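Local coordinates for ferrichrome ABC transporter substrate-binding protein (Staphylococcus pseudintermedius, PDB 5FLY) that probably binds ferric hydroxamate siderophores such as ferrichrome and delivers them to an ABC transporter for iron uptake, at residues G70-E75 and T90-D95; A135-Q140 and Y263-I268. All blocks are in the same frame, centred on the assembly; numbering follows the deposited sequence.

Contact 1 of 2, residues G70-E75 and T90-D95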
# COMPACT_ATOMS: atom_id res chain seq x y z
N GLY A 70 -10.03 -1.88 17.60
CA GLY A 70 -9.30 -3.15 17.56
C GLY A 70 -9.77 -4.07 16.45
O GLY A 70 -10.95 -4.11 16.13
N ALA A 71 -8.85 -4.84 15.85
CA ALA A 71 -9.14 -5.60 14.62
C ALA A 71 -10.35 -6.52 14.72
O ALA A 71 -11.02 -6.79 13.71
CB ALA A 71 -7.91 -6.43 14.23
N GLU A 72 -10.62 -7.03 15.91
CA GLU A 72 -11.73 -7.95 16.11
C GLU A 72 -12.82 -7.38 17.00
O GLU A 72 -13.73 -8.10 17.40
CB GLU A 72 -11.24 -9.26 16.73
CG GLU A 72 -10.16 -9.97 15.91
CD GLU A 72 -9.80 -11.33 16.48
OE1 GLU A 72 -10.25 -11.67 17.60
OE2 GLU A 72 -9.06 -12.07 15.79
N ASP A 73 -12.74 -6.09 17.32
CA ASP A 73 -13.69 -5.47 18.25
C ASP A 73 -15.01 -5.07 17.57
O ASP A 73 -15.30 -3.89 17.34
CB ASP A 73 -13.05 -4.26 18.92
CG ASP A 73 -13.75 -3.87 20.22
OD1 ASP A 73 -14.91 -4.29 20.41
OD2 ASP A 73 -13.15 -3.15 21.06
N VAL A 74 -15.82 -6.07 17.26
CA VAL A 74 -17.11 -5.85 16.61
C VAL A 74 -18.04 -4.99 17.50
O VAL A 74 -18.82 -4.17 17.02
CB VAL A 74 -17.81 -7.20 16.28
CG1 VAL A 74 -19.21 -6.98 15.73
CG2 VAL A 74 -16.97 -8.00 15.30
N GLU A 75 -17.95 -5.16 18.81
CA GLU A 75 -18.82 -4.39 19.68
C GLU A 75 -18.44 -2.90 19.63
O GLU A 75 -19.32 -2.05 19.72
CB GLU A 75 -18.79 -4.94 21.11
CG GLU A 75 -19.49 -6.29 21.16
CD GLU A 75 -19.80 -6.75 22.56
OE1 GLU A 75 -20.34 -5.96 23.34
OE2 GLU A 75 -19.53 -7.93 22.86
N THR A 90 -10.77 -10.93 4.04
CA THR A 90 -10.11 -11.84 4.98
C THR A 90 -10.67 -11.74 6.40
O THR A 90 -10.39 -12.59 7.25
CB THR A 90 -8.60 -11.59 5.06
OG1 THR A 90 -8.36 -10.21 5.36
CG2 THR A 90 -7.91 -11.95 3.76
N ASP A 91 -11.49 -10.72 6.64
CA ASP A 91 -11.99 -10.46 7.98
C ASP A 91 -12.89 -11.61 8.44
O ASP A 91 -13.89 -11.89 7.81
CB ASP A 91 -12.75 -9.13 8.00
CG ASP A 91 -13.01 -8.61 9.41
OD1 ASP A 91 -13.12 -9.43 10.36
OD2 ASP A 91 -13.11 -7.37 9.55
N LYS A 92 -12.50 -12.28 9.52
CA LYS A 92 -13.28 -13.41 10.01
C LYS A 92 -14.70 -13.01 10.41
O LYS A 92 -15.60 -13.84 10.43
CB LYS A 92 -12.56 -14.08 11.20
CG LYS A 92 -12.50 -13.26 12.48
CD LYS A 92 -11.97 -14.12 13.64
CE LYS A 92 -11.75 -13.31 14.92
NZ LYS A 92 -12.99 -13.03 15.71
N ASN A 93 -14.90 -11.72 10.71
CA ASN A 93 -16.17 -11.23 11.26
C ASN A 93 -17.11 -10.57 10.25
O ASN A 93 -18.04 -9.86 10.65
CB ASN A 93 -15.88 -10.25 12.39
CG ASN A 93 -15.39 -10.93 13.65
OD1 ASN A 93 -15.97 -11.91 14.09
ND2 ASN A 93 -14.32 -10.40 14.23
N THR A 94 -16.88 -10.79 8.96
CA THR A 94 -17.69 -10.13 7.94
C THR A 94 -19.19 -10.37 8.11
O THR A 94 -19.98 -9.46 7.89
CB THR A 94 -17.29 -10.58 6.51
OG1 THR A 94 -17.17 -12.01 6.45
CG2 THR A 94 -15.98 -9.97 6.13
N ASP A 95 -19.60 -11.56 8.52
CA ASP A 95 -21.03 -11.83 8.64
C ASP A 95 -21.62 -11.02 9.81
O ASP A 95 -22.74 -10.54 9.71
CB ASP A 95 -21.32 -13.34 8.83
CG ASP A 95 -22.79 -13.71 8.50
OD1 ASP A 95 -23.16 -13.78 7.31
OD2 ASP A 95 -23.60 -13.95 9.42
O HOH W 1 -10.58 -6.34 11.13
O HOH W 2 -15.04 -10.77 16.91
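E72 meets K92, and V74 meets N93, where two loops at the carboxyl ends of parallel strands 68-69 and 84-88 turn into helices 74-79 and 94-100. Strand 68-69, helix 74-79 and strand 84-88 form a beta-alpha-beta crossover in the doubly wound N-terminal lobe. A glutamate and a lysine, both long and charged, suit the solvent-exposed side of the contact. The K92 side chain leaves the backbone with CG between the N and the carbonyl carbon (chi1 69°), runs extended, then bends at its last torsion (chi4 80°), which brings NZ round to the carboxylate. The extended E72 crosses it at about a right angle. The salt bridge is long, 3.6 Å from E72 OE1 to K92 NZ, while K92 CE packs more closely, 3.1 Å from E72 OE2, so the carboxylate lies against the end of the lysine chain.

Deeper in, V74 offers one methyl: CG2, anti to its carbonyl carbon, lies 3.7 Å from N93 CG and 3.8 Å from N93 CB. The branched valine fits a site also shared with K96 and I100 of helix 94-100. Two waters bridge the segments. One molecule donates to A71 O at 2.7 Å and to D91 OD2 at 3.2 Å, the latter oxygen also being bonded to T87 OG1; another donates to E72 O at 3.0 Å and weakly accepts from K92 NZ. D91 also makes an Asx turn: the N93 backbone N-H reaches D91 OD1 at 2.9 Å, nearly straight (164°) but from above the carboxylate plane.

Contact 2 of 2, residues A135-Q140 and Y263-I268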
# COMPACT_ATOMS: atom_id res chain seq x y z
N ALA A 135 -4.63 12.85 -12.20
CA ALA A 135 -3.94 13.56 -13.28
C ALA A 135 -2.68 14.24 -12.76
O ALA A 135 -1.65 14.20 -13.43
CB ALA A 135 -4.86 14.58 -13.90
N ASP A 136 -2.76 14.83 -11.58
CA ASP A 136 -1.60 15.49 -10.98
C ASP A 136 -0.51 14.47 -10.66
O ASP A 136 0.68 14.70 -10.90
CB ASP A 136 -1.98 16.24 -9.70
CG ASP A 136 -2.90 17.43 -9.95
OD1 ASP A 136 -2.95 17.92 -11.10
OD2 ASP A 136 -3.56 17.87 -8.99
N TRP A 137 -0.93 13.34 -10.09
CA TRP A 137 -0.00 12.27 -9.74
C TRP A 137 0.72 11.72 -10.97
O TRP A 137 1.94 11.48 -10.96
CB TRP A 137 -0.77 11.15 -9.01
CG TRP A 137 0.01 9.90 -8.80
CD1 TRP A 137 -0.07 8.74 -9.53
CD2 TRP A 137 0.98 9.67 -7.78
NE1 TRP A 137 0.80 7.81 -9.01
CE2 TRP A 137 1.46 8.36 -7.95
CE3 TRP A 137 1.49 10.46 -6.76
CZ2 TRP A 137 2.43 7.82 -7.11
CZ3 TRP A 137 2.46 9.91 -5.92
CH2 TRP A 137 2.91 8.61 -6.10
N GLU A 138 -0.01 11.53 -12.06
CA GLU A 138 0.57 10.94 -13.26
C GLU A 138 1.57 11.90 -13.91
O GLU A 138 2.63 11.48 -14.37
CB GLU A 138 -0.54 10.54 -14.24
CG GLU A 138 -1.28 9.31 -13.76
CD GLU A 138 -2.43 8.92 -14.65
OE1 GLU A 138 -3.03 9.81 -15.29
OE2 GLU A 138 -2.73 7.71 -14.68
N LYS A 139 1.24 13.18 -13.91
CA LYS A 139 2.11 14.20 -14.48
C LYS A 139 3.40 14.34 -13.66
O LYS A 139 4.50 14.43 -14.22
CB LYS A 139 1.36 15.53 -14.57
CG LYS A 139 2.13 16.65 -15.23
CD LYS A 139 1.31 17.94 -15.32
CE LYS A 139 0.17 17.83 -16.31
NZ LYS A 139 0.64 17.54 -17.71
N GLN A 140 3.28 14.33 -12.34
CA GLN A 140 4.45 14.46 -11.47
C GLN A 140 5.36 13.24 -11.61
O GLN A 140 6.59 13.39 -11.78
CB GLN A 140 4.00 14.62 -10.01
CG GLN A 140 5.14 14.59 -9.01
CD GLN A 140 6.04 15.79 -9.14
OE1 GLN A 140 5.58 16.93 -9.05
NE2 GLN A 140 7.33 15.55 -9.39
N TYR A 263 -1.70 9.84 0.85
CA TYR A 263 -0.76 10.48 1.78
C TYR A 263 0.57 9.74 1.73
O TYR A 263 1.62 10.34 1.58
CB TYR A 263 -1.29 10.49 3.22
CG TYR A 263 -2.50 11.35 3.45
CD1 TYR A 263 -2.38 12.72 3.62
CD2 TYR A 263 -3.77 10.78 3.54
CE1 TYR A 263 -3.49 13.51 3.85
CE2 TYR A 263 -4.89 11.55 3.77
CZ TYR A 263 -4.74 12.92 3.92
OH TYR A 263 -5.85 13.72 4.15
N THR A 264 0.50 8.42 1.83
CA THR A 264 1.70 7.59 1.83
C THR A 264 2.41 7.70 0.50
O THR A 264 3.63 7.78 0.45
CB THR A 264 1.39 6.11 2.13
OG1 THR A 264 0.78 6.00 3.43
CG2 THR A 264 2.66 5.30 2.10
N LEU A 265 1.63 7.72 -0.58
CA LEU A 265 2.18 7.85 -1.93
C LEU A 265 2.99 9.14 -2.06
O LEU A 265 4.09 9.11 -2.60
CB LEU A 265 1.06 7.80 -2.98
CG LEU A 265 0.39 6.45 -3.24
CD1 LEU A 265 -0.86 6.64 -4.12
CD2 LEU A 265 1.34 5.44 -3.87
N ASP A 266 2.48 10.26 -1.55
CA ASP A 266 3.23 11.52 -1.65
C ASP A 266 4.57 11.43 -0.91
O ASP A 266 5.60 11.82 -1.44
CB ASP A 266 2.40 12.69 -1.09
CG ASP A 266 1.30 13.15 -2.04
OD1 ASP A 266 1.37 12.85 -3.26
OD2 ASP A 266 0.35 13.84 -1.56
N VAL A 267 4.54 10.88 0.30
CA VAL A 267 5.74 10.77 1.11
C VAL A 267 6.76 9.83 0.48
O VAL A 267 7.96 10.16 0.39
CB VAL A 267 5.37 10.28 2.53
CG1 VAL A 267 6.62 10.00 3.36
CG2 VAL A 267 4.52 11.34 3.22
N ILE A 268 6.32 8.66 0.04
CA ILE A 268 7.26 7.67 -0.47
C ILE A 268 7.78 8.07 -1.86
O ILE A 268 8.90 7.74 -2.21
CB ILE A 268 6.65 6.24 -0.52
CG1 ILE A 268 5.43 6.17 -1.43
CG2 ILE A 268 6.31 5.76 0.88
CD1 ILE A 268 5.02 4.74 -1.78
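The indole of W137 meets L265 through the outer end of its six-membered ring, where CH2 lies 3.7 Å from L265 CB; the methylene approaches obliquely. The ring of W133, one turn earlier, meets the same indole with its plane only about 15° from parallel, and the pyrrole NE1 donates to Y113 OH on helix 113-124. V181 and A185 of helix 179-185, L114, and R269 of helix 262-278 also touch this large flat side chain, whose size lets it span the gap between helices 127-152 and 262-278, the CA atoms of W137 and D266 being 8.7 Å apart.

The first torsion of W137 (chi1 170°) swings CG away from the backbone N and sends the ring out towards the other helix. L265 answers at about a right angle to it: CB sits by the ring's end, and the methyl CD2 reaches 4.2 Å from CZ2 of W137. The leucine backbone joins in as well, with L265 O 3.7 Å from W137 CH2. Leucine suits this buried place because it is wholly apolar: CB and CD2 meet the indole, and the side chain also touches V181. At the less buried margin, D266 OD1 comes within 4.1 Å of W137 CZ3, no nearer than loose packing.

Helix 127-152 is the long helix that connects the two lobes in class III binding proteins, and helix 262-278 packs against it here. No hydrogen bond or salt bridge joins the two segments, so their contact rests mainly on apolar packing of W137 against L265, while the one polar ring atom is satisfied by a third helix.

How the contacts relate
Along the chain the two contacts come in series: contact 1 closes within the N-terminal lobe before helix 127-152, which carries half of contact 2, begins. Their centres are about 32 Å apart, their nearest atoms about 19 Å, and they lie on opposite sides of the chain's centre. Contact 1 belongs to loops of the parallel sheet of the first lobe; contact 2 belongs to the helices by the lobe junction, helix 127-152 linking that sheet to the mixed sheet of the second lobe. They share no helix or strand. One thus lies wholly within a single lobe, whereas the other packs the interlobe helix, consistent with the rather rigid hinge of class III binding proteins.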